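Local structure of uncharacterized conserved protein (4EZB) at residues Ile30-Ala35 against Ala72-Glu77; Glu77-Asp80 against Gly84-Cys87; Leu208-Leu213 against Tyr244-Thr249. The protein is of unknown function but may be an oxidoreductase, with a fold resembling NAD(P)-binding dehydrogenases such as 6-phosphogluconate dehydrogenase. All blocks are in the same frame, centred on the assembly; numbering follows the deposited sequence.

How the interactions relate
The three contacts follow each other along the chain. Interactions 1 and 2 lie in the N-terminal Rossmann-type part, with centres about 12 Å apart. They meet at Glu77, where the loop after helix 64-73 enters edge strand 77-79. Interaction 1 packs that loop against the turn between strand 26-30 and helix 34-44. Interaction 2 packs segment 77-80 against the loop leading to strand 90-93. Interaction 3 lies in the C-terminal helical part, between helices 190-218 and 238-268. Its centre is about 39 Å from that of interaction 1 and about 47 Å from that of interaction 2, across the centre of the chain. It touches neither; its nearest atoms are about 16 Å from interaction 1.

Interaction 1 of 3, residues Ile30-Ala35 against Ala72-Glu77; sequences IGFGEA and AELGVE
Phe32 meets Leu74 and Val76 beside the glycine-rich turn of a Rossmann-type fold. The turn joins strand 26-30 to helix 34-44. Gly31 and Gly33 fit the GxGxxA pattern of that turn, which is consistent with dinucleotide binding. Gly33 holds the N-cap position of the helix.

The tight part is small and wholly apolar. The Phe32 side chain leaves its backbone toward the loop after helix 64-73. Its CG stands anti to the backbone N (chi1 -154°), and this carries the far end of the ring to the other segment. Val76 comes from the opposite direction and puts CG2 4.0 Å from Phe32 CZ. Both partners approach the ring obliquely. Ala40 of helix 34-44 and Ala53 of strand 50-54 also touch both Phe32 and Val76, so the pair is enclosed within the fold. The backbone N of Phe32 is hydrogen-bonded to Asp55.

The other side is looser. Leu74 is partly exposed and gives up less surface to this contact than Val76. Gly75 is exposed and ends helix 64-73 in a Schellman motif. Its positive phi of 70° favours glycine, and the turn leads the chain from Leu74 to Val76. From the looser side, Leu74 CD1 reaches Phe32 CZ at 4.1 Å.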
loop_
_atom_site.group_PDB
_atom_site.type_symbol
_atom_site.label_atom_id
_atom_site.label_comp_id
_atom_site.label_asym_id
_atom_site.label_seq_id
_atom_site.Cartn_x
_atom_site.Cartn_y
_atom_site.Cartn_z
ATOM N N ILE A 30 -21.165 -18.257 -25.724
ATOM C CA ILE A 30 -20.536 -17.663 -26.893
ATOM C C ILE A 30 -19.053 -17.663 -26.617
ATOM O O ILE A 30 -18.587 -17.010 -25.688
ATOM C CB ILE A 30 -21.055 -16.266 -27.267
ATOM C CG1 ILE A 30 -22.524 -16.366 -27.672
ATOM C CG2 ILE A 30 -20.217 -15.725 -28.441
ATOM C CD1 ILE A 30 -23.228 -15.052 -27.941
ATOM N N GLY A 31 -18.335 -18.434 -27.424
ATOM C CA GLY A 31 -16.958 -18.793 -27.143
ATOM C C GLY A 31 -17.014 -20.192 -26.570
ATOM O O GLY A 31 -17.792 -20.457 -25.656
ATOM N N PHE A 32 -16.228 -21.098 -27.144
ATOM C CA PHE A 32 -16.066 -22.431 -26.594
ATOM C C PHE A 32 -14.590 -22.786 -26.395
ATOM O O PHE A 32 -14.100 -23.795 -26.901
ATOM C CB PHE A 32 -16.799 -23.483 -27.432
ATOM C CG PHE A 32 -17.202 -24.698 -26.637
ATOM C CD1 PHE A 32 -17.862 -24.559 -25.415
ATOM C CD2 PHE A 32 -16.924 -25.983 -27.101
ATOM C CE1 PHE A 32 -18.238 -25.668 -24.672
ATOM C CE2 PHE A 32 -17.298 -27.098 -26.360
ATOM C CZ PHE A 32 -17.950 -26.939 -25.141
ATOM N N GLY A 33 -13.893 -21.925 -25.663
ATOM C CA GLY A 33 -12.501 -22.156 -25.291
ATOM C C GLY A 33 -12.423 -22.970 -24.015
ATOM O O GLY A 33 -13.410 -23.602 -23.613
ATOM N N GLU A 34 -11.259 -22.935 -23.370
ATOM C CA GLU A 34 -11.014 -23.702 -22.142
ATOM C C GLU A 34 -12.006 -23.374 -21.013
ATOM O O GLU A 34 -12.686 -24.274 -20.494
ATOM C CB GLU A 34 -9.583 -23.484 -21.655
ATOM C CG GLU A 34 -8.521 -24.024 -22.595
ATOM C CD GLU A 34 -7.130 -23.949 -21.999
ATOM O OE1 GLU A 34 -6.889 -23.090 -21.117
ATOM O OE2 GLU A 34 -6.274 -24.756 -22.420
ATOM N N ALA A 35 -12.086 -22.089 -20.651
ATOM C CA ALA A 35 -12.979 -21.622 -19.581
ATOM C C ALA A 35 -14.429 -22.049 -19.803
ATOM O O ALA A 35 -15.051 -22.592 -18.881
ATOM C CB ALA A 35 -12.879 -20.109 -19.395
ATOM N N ALA A 72 -19.448 -32.654 -28.160
ATOM C CA ALA A 72 -20.187 -33.899 -27.963
ATOM C C ALA A 72 -19.727 -34.633 -26.692
ATOM O O ALA A 72 -20.545 -35.182 -25.956
ATOM C CB ALA A 72 -20.057 -34.789 -29.192
ATOM N N GLU A 73 -18.421 -34.595 -26.431
ATOM C CA GLU A 73 -17.825 -35.242 -25.266
ATOM C C GLU A 73 -18.213 -34.575 -23.930
ATOM O O GLU A 73 -18.326 -35.263 -22.904
ATOM C CB GLU A 73 -16.309 -35.281 -25.412
ATOM C CG GLU A 73 -15.643 -36.294 -24.505
ATOM C CD GLU A 73 -14.414 -35.736 -23.821
ATOM O OE1 GLU A 73 -14.086 -34.551 -24.060
ATOM O OE2 GLU A 73 -13.781 -36.483 -23.039
ATOM N N LEU A 74 -18.397 -33.248 -23.945
ATOM C CA LEU A 74 -18.888 -32.504 -22.769
ATOM C C LEU A 74 -20.416 -32.384 -22.777
ATOM O O LEU A 74 -21.004 -31.819 -21.866
ATOM C CB LEU A 74 -18.209 -31.124 -22.641
ATOM C CG LEU A 74 -16.666 -31.091 -22.584
ATOM C CD1 LEU A 74 -16.078 -29.698 -22.757
ATOM C CD2 LEU A 74 -16.084 -31.744 -21.339
ATOM N N GLY A 75 -21.051 -32.940 -23.804
ATOM C CA GLY A 75 -22.508 -32.968 -23.904
ATOM C C GLY A 75 -23.127 -31.613 -24.171
ATOM O O GLY A 75 -24.183 -31.291 -23.608
ATOM N N VAL A 76 -22.461 -30.835 -25.034
ATOM C CA VAL A 76 -22.887 -29.496 -25.463
ATOM C C VAL A 76 -23.237 -29.508 -26.960
ATOM O O VAL A 76 -22.505 -30.085 -27.754
ATOM C CB VAL A 76 -21.751 -28.470 -25.224
ATOM C CG1 VAL A 76 -22.127 -27.093 -25.755
ATOM C CG2 VAL A 76 -21.390 -28.386 -23.747
ATOM N N GLU A 77 -24.339 -28.874 -27.350
ATOM C CA GLU A 77 -24.680 -28.788 -28.763
ATOM C C GLU A 77 -23.954 -27.639 -29.470
ATOM O O GLU A 77 -23.981 -26.488 -29.008
ATOM C CB GLU A 77 -26.184 -28.644 -28.979
ATOM C CG GLU A 77 -26.584 -29.009 -30.405
ATOM C CD GLU A 77 -27.802 -28.259 -30.931
ATOM O OE1 GLU A 77 -28.749 -28.011 -30.154
ATOM O OE2 GLU A 77 -27.820 -27.931 -32.142
#

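Interaction 2 of 3, residues Glu77-Asp80 against Gly84-Cys87; sequences EPLD and GIAC
Leu79 rests both of its methyl groups against the backbone of Gly84. These are van der Waals contacts between a side chain and a peptide group. Leu79 CD2 lies 3.4 Å from Gly84 O and 3.8 Å from Gly84 CA. The other branch sits against the same carbonyl, with Leu79 CD1 3.7 Å from Gly84 O. The CG of Leu79 is anti to its own carbonyl carbon (chi1 -63°), which sends the branch point toward the 3-10 segment. Gly84 has no side chain, and this lets Leu79 CD2 come close to its backbone.

The contact lies at the rim of the Rossmann-type sheet. Strand 77-79 is its outermost strand on this side, and the loop containing residues 84-87 leads on to strand 90-93. Ala53 of strand 50-54 pairs with the edge strand through backbone hydrogen bonds to Glu77 and Leu79.

One apolar side-chain contact adds to this. Leu79 CD1 meets Ile85 CG2 at 4.3 Å. The rest of the Ile85 side chain leads away from the strand. Ile85 is buried and touches His110 and Leu111.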
loop_
_atom_site.group_PDB
_atom_site.type_symbol
_atom_site.label_atom_id
_atom_site.label_comp_id
_atom_site.label_asym_id
_atom_site.label_seq_id
_atom_site.Cartn_x
_atom_site.Cartn_y
_atom_site.Cartn_z
ATOM N N GLU A 77 -24.339 -28.874 -27.350
ATOM C CA GLU A 77 -24.680 -28.788 -28.763
ATOM C C GLU A 77 -23.954 -27.639 -29.470
ATOM O O GLU A 77 -23.981 -26.488 -29.008
ATOM C CB GLU A 77 -26.184 -28.644 -28.979
ATOM C CG GLU A 77 -26.584 -29.009 -30.405
ATOM C CD GLU A 77 -27.802 -28.259 -30.931
ATOM O OE1 GLU A 77 -28.749 -28.011 -30.154
ATOM O OE2 GLU A 77 -27.820 -27.931 -32.142
ATOM N N PRO A 78 -23.292 -27.945 -30.598
ATOM C CA PRO A 78 -22.733 -26.879 -31.433
ATOM C C PRO A 78 -23.829 -26.122 -32.179
ATOM O O PRO A 78 -24.796 -26.714 -32.624
ATOM C CB PRO A 78 -21.830 -27.639 -32.416
ATOM C CG PRO A 78 -21.544 -28.948 -31.744
ATOM C CD PRO A 78 -22.819 -29.276 -31.023
ATOM N N LEU A 79 -23.694 -24.811 -32.264
ATOM C CA LEU A 79 -24.604 -24.000 -33.040
ATOM C C LEU A 79 -23.801 -23.542 -34.242
ATOM O O LEU A 79 -22.644 -23.164 -34.092
ATOM C CB LEU A 79 -25.081 -22.793 -32.214
ATOM C CG LEU A 79 -25.891 -23.074 -30.935
ATOM C CD1 LEU A 79 -25.848 -21.904 -29.966
ATOM C CD2 LEU A 79 -27.330 -23.446 -31.278
ATOM N N ASP A 80 -24.403 -23.600 -35.428
ATOM C CA ASP A 80 -23.724 -23.176 -36.661
ATOM C C ASP A 80 -23.610 -21.639 -36.742
ATOM O O ASP A 80 -22.667 -21.100 -37.347
ATOM C CB ASP A 80 -24.452 -23.735 -37.896
ATOM C CG ASP A 80 -23.595 -23.685 -39.165
ATOM O OD1 ASP A 80 -22.611 -24.455 -39.260
ATOM O OD2 ASP A 80 -23.913 -22.883 -40.075
ATOM N N GLY A 84 -28.662 -19.132 -33.366
ATOM C CA GLY A 84 -29.052 -20.303 -32.580
ATOM C C GLY A 84 -29.158 -20.049 -31.080
ATOM O O GLY A 84 -29.430 -20.965 -30.309
ATOM N N ILE A 85 -28.936 -18.813 -30.648
ATOM C CA ILE A 85 -29.039 -18.490 -29.227
ATOM C C ILE A 85 -30.459 -18.069 -28.879
ATOM O O ILE A 85 -30.775 -17.864 -27.709
ATOM C CB ILE A 85 -28.056 -17.376 -28.773
ATOM C CG1 ILE A 85 -28.393 -16.041 -29.457
ATOM C CG2 ILE A 85 -26.598 -17.837 -28.905
ATOM C CD1 ILE A 85 -27.399 -14.925 -29.208
ATOM N N ALA A 86 -31.307 -17.929 -29.890
ATOM C CA ALA A 86 -32.692 -17.551 -29.672
ATOM C C ALA A 86 -33.394 -18.519 -28.719
ATOM O O ALA A 86 -34.398 -18.168 -28.100
ATOM C CB ALA A 86 -33.434 -17.456 -31.000
ATOM N N CYS A 87 -32.841 -19.723 -28.582
ATOM C CA CYS A 87 -33.431 -20.777 -27.751
ATOM C C CYS A 87 -33.050 -20.665 -26.279
ATOM O O CYS A 87 -33.699 -21.273 -25.423
ATOM C CB CYS A 87 -32.993 -22.158 -28.252
ATOM S SG CYS A 87 -33.319 -22.502 -30.001
#

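Interaction 3 of 3, residues Leu208-Leu213 against Tyr244-Thr249; sequences LLIEAL and YYLSRT
Ile210 and Leu246 run alongside each other, pointing opposite ways, between two crossing helices. Ile210 CG1 comes to 3.5 Å from Leu246 CD1. Neither CB faces the other helix directly, but the ends of both side chains bend toward it. In Leu246, chi1 of -99° and chi2 of 21° both lie away from the usual staggered values, which suggests some strain.

Ile210 and Thr249 are turned differently. They reach toward each other tip to tip. Ile210 CD1 lies 3.8 Å from Thr249 OG1 and 3.9 Å from Thr249 CG2, so the methyl meets both branches. Leu213, one turn along from Ile210, adds a lighter touch. Its CD1 is 4.3 Å from Leu246 CD2.

The segments belong to helices 190-218 and 238-268 of the C-terminal helical part. The axes of the two short segments pass 10.5 Å apart at a crossing angle of -101°. This almost perpendicular crossing limits the contact to a short patch. Helix 275-291 packs on Ile210 and Thr249, and helix 301-312 packs on Leu213 and Leu246. Segment 208-213 also reaches the dimer interface, where the carboxylate of Glu211 is hydrogen-bonded to the backbone N of Met276 and Ser277 of the second subunit.

Within segment 244-249, Tyr244 O accepts hydrogen bonds from both Ser247 OG and Arg248 N, on the same face of its plane. No hydrogen bond joins the two segments. Their direct attachment therefore depends on apolar contact, while a hydrogen bond between Thr249 OG1 and Glu206, which lies on helix 190-218 just before segment 208-213, adds a polar link between the same two helices.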
loop_
_atom_site.group_PDB
_atom_site.type_symbol
_atom_site.label_atom_id
_atom_site.label_comp_id
_atom_site.label_asym_id
_atom_site.label_seq_id
_atom_site.Cartn_x
_atom_site.Cartn_y
_atom_site.Cartn_z
ATOM N N LEU A 208 4.021 -2.091 -2.085
ATOM C CA LEU A 208 4.585 -1.380 -0.913
ATOM C C LEU A 208 5.679 -2.198 -0.247
ATOM O O LEU A 208 6.726 -1.671 0.113
ATOM C CB LEU A 208 3.527 -1.021 0.146
ATOM C CG LEU A 208 2.466 0.024 -0.163
ATOM C CD1 LEU A 208 1.336 -0.056 0.887
ATOM C CD2 LEU A 208 3.118 1.409 -0.217
ATOM N N LEU A 209 5.440 -3.491 -0.084
ATOM C CA LEU A 209 6.505 -4.363 0.453
ATOM C C LEU A 209 7.732 -4.347 -0.446
ATOM O O LEU A 209 8.869 -4.325 0.037
ATOM C CB LEU A 209 6.008 -5.791 0.660
ATOM C CG LEU A 209 5.012 -5.932 1.829
ATOM C CD1 LEU A 209 4.149 -7.168 1.644
ATOM C CD2 LEU A 209 5.691 -5.998 3.195
ATOM N N ILE A 210 7.523 -4.325 -1.757
ATOM C CA ILE A 210 8.683 -4.340 -2.651
ATOM C C ILE A 210 9.485 -3.052 -2.432
ATOM O O ILE A 210 10.718 -3.098 -2.264
ATOM C CB ILE A 210 8.270 -4.478 -4.136
ATOM C CG1 ILE A 210 7.706 -5.877 -4.437
ATOM C CG2 ILE A 210 9.416 -4.088 -5.084
ATOM C CD1 ILE A 210 6.988 -5.964 -5.794
ATOM N N GLU A 211 8.785 -1.913 -2.409
ATOM C CA GLU A 211 9.453 -0.607 -2.240
ATOM C C GLU A 211 10.114 -0.461 -0.842
ATOM O O GLU A 211 11.281 -0.111 -0.729
ATOM C CB GLU A 211 8.502 0.573 -2.572
ATOM C CG GLU A 211 9.222 1.928 -2.636
ATOM C CD GLU A 211 8.502 3.028 -3.421
ATOM O OE1 GLU A 211 8.388 4.162 -2.888
ATOM O OE2 GLU A 211 8.080 2.793 -4.581
ATOM N N ALA A 212 9.378 -0.767 0.218
ATOM C CA ALA A 212 9.901 -0.643 1.575
ATOM C C ALA A 212 11.066 -1.594 1.824
ATOM O O ALA A 212 12.102 -1.180 2.334
ATOM C CB ALA A 212 8.804 -0.923 2.589
ATOM N N LEU A 213 10.873 -2.868 1.493
ATOM C CA LEU A 213 11.824 -3.913 1.841
ATOM C C LEU A 213 13.155 -3.852 1.092
ATOM O O LEU A 213 14.202 -4.114 1.676
ATOM C CB LEU A 213 11.199 -5.307 1.687
ATOM C CG LEU A 213 10.120 -5.716 2.692
ATOM C CD1 LEU A 213 9.939 -7.234 2.696
ATOM C CD2 LEU A 213 10.446 -5.229 4.094
ATOM N N TYR A 244 4.722 -14.669 0.961
ATOM C CA TYR A 244 3.645 -15.007 0.049
ATOM C C TYR A 244 3.562 -14.101 -1.175
ATOM O O TYR A 244 3.486 -14.600 -2.298
ATOM C CB TYR A 244 2.287 -15.046 0.773
ATOM C CG TYR A 244 1.142 -15.477 -0.126
ATOM C CD1 TYR A 244 0.495 -14.554 -0.963
ATOM C CD2 TYR A 244 0.728 -16.815 -0.176
ATOM C CE1 TYR A 244 -0.543 -14.944 -1.802
ATOM C CE2 TYR A 244 -0.318 -17.212 -1.006
ATOM C CZ TYR A 244 -0.947 -16.271 -1.817
ATOM O OH TYR A 244 -1.975 -16.644 -2.659
ATOM N N TYR A 245 3.529 -12.785 -0.961
ATOM C CA TYR A 245 3.290 -11.820 -2.054
ATOM C C TYR A 245 4.488 -11.523 -2.955
ATOM O O TYR A 245 4.321 -11.193 -4.141
ATOM C CB TYR A 245 2.651 -10.528 -1.511
ATOM C CG TYR A 245 1.176 -10.770 -1.272
ATOM C CD1 TYR A 245 0.269 -10.738 -2.339
ATOM C CD2 TYR A 245 0.702 -11.116 -0.017
ATOM C CE1 TYR A 245 -1.073 -11.005 -2.150
ATOM C CE2 TYR A 245 -0.642 -11.398 0.185
ATOM C CZ TYR A 245 -1.532 -11.339 -0.878
ATOM O OH TYR A 245 -2.873 -11.623 -0.684
ATOM N N LEU A 246 5.692 -11.594 -2.397
ATOM C CA LEU A 246 6.876 -11.468 -3.206
ATOM C C LEU A 246 7.029 -12.715 -4.091
ATOM O O LEU A 246 7.490 -12.607 -5.218
ATOM C CB LEU A 246 8.107 -11.266 -2.317
ATOM C CG LEU A 246 8.686 -9.859 -2.078
ATOM C CD1 LEU A 246 7.723 -8.713 -2.322
ATOM C CD2 LEU A 246 9.281 -9.759 -0.682
ATOM N N SER A 247 6.620 -13.891 -3.608
ATOM C CA SER A 247 6.694 -15.092 -4.452
ATOM C C SER A 247 5.663 -15.019 -5.576
ATOM O O SER A 247 5.886 -15.533 -6.672
ATOM C CB SER A 247 6.530 -16.362 -3.638
ATOM O OG SER A 247 5.176 -16.543 -3.337
ATOM N N ARG A 248 4.554 -14.341 -5.307
ATOM C CA ARG A 248 3.581 -14.001 -6.320
ATOM C C ARG A 248 4.177 -13.066 -7.394
ATOM O O ARG A 248 3.931 -13.257 -8.589
ATOM C CB ARG A 248 2.359 -13.348 -5.653
ATOM C CG ARG A 248 1.038 -14.021 -5.967
ATOM C CD ARG A 248 0.887 -15.416 -5.365
ATOM N NE ARG A 248 0.113 -16.267 -6.274
ATOM C CZ ARG A 248 -1.217 -16.250 -6.398
ATOM N NH1 ARG A 248 -1.962 -15.436 -5.650
ATOM N NH2 ARG A 248 -1.808 -17.058 -7.273
ATOM N N THR A 249 4.934 -12.051 -6.971
ATOM C CA THR A 249 5.659 -11.173 -7.915
ATOM C C THR A 249 6.675 -11.974 -8.741
ATOM O O THR A 249 6.811 -11.751 -9.947
ATOM C CB THR A 249 6.420 -10.034 -7.212
ATOM O OG1 THR A 249 5.587 -9.433 -6.217
ATOM C CG2 THR A 249 6.869 -8.952 -8.220
#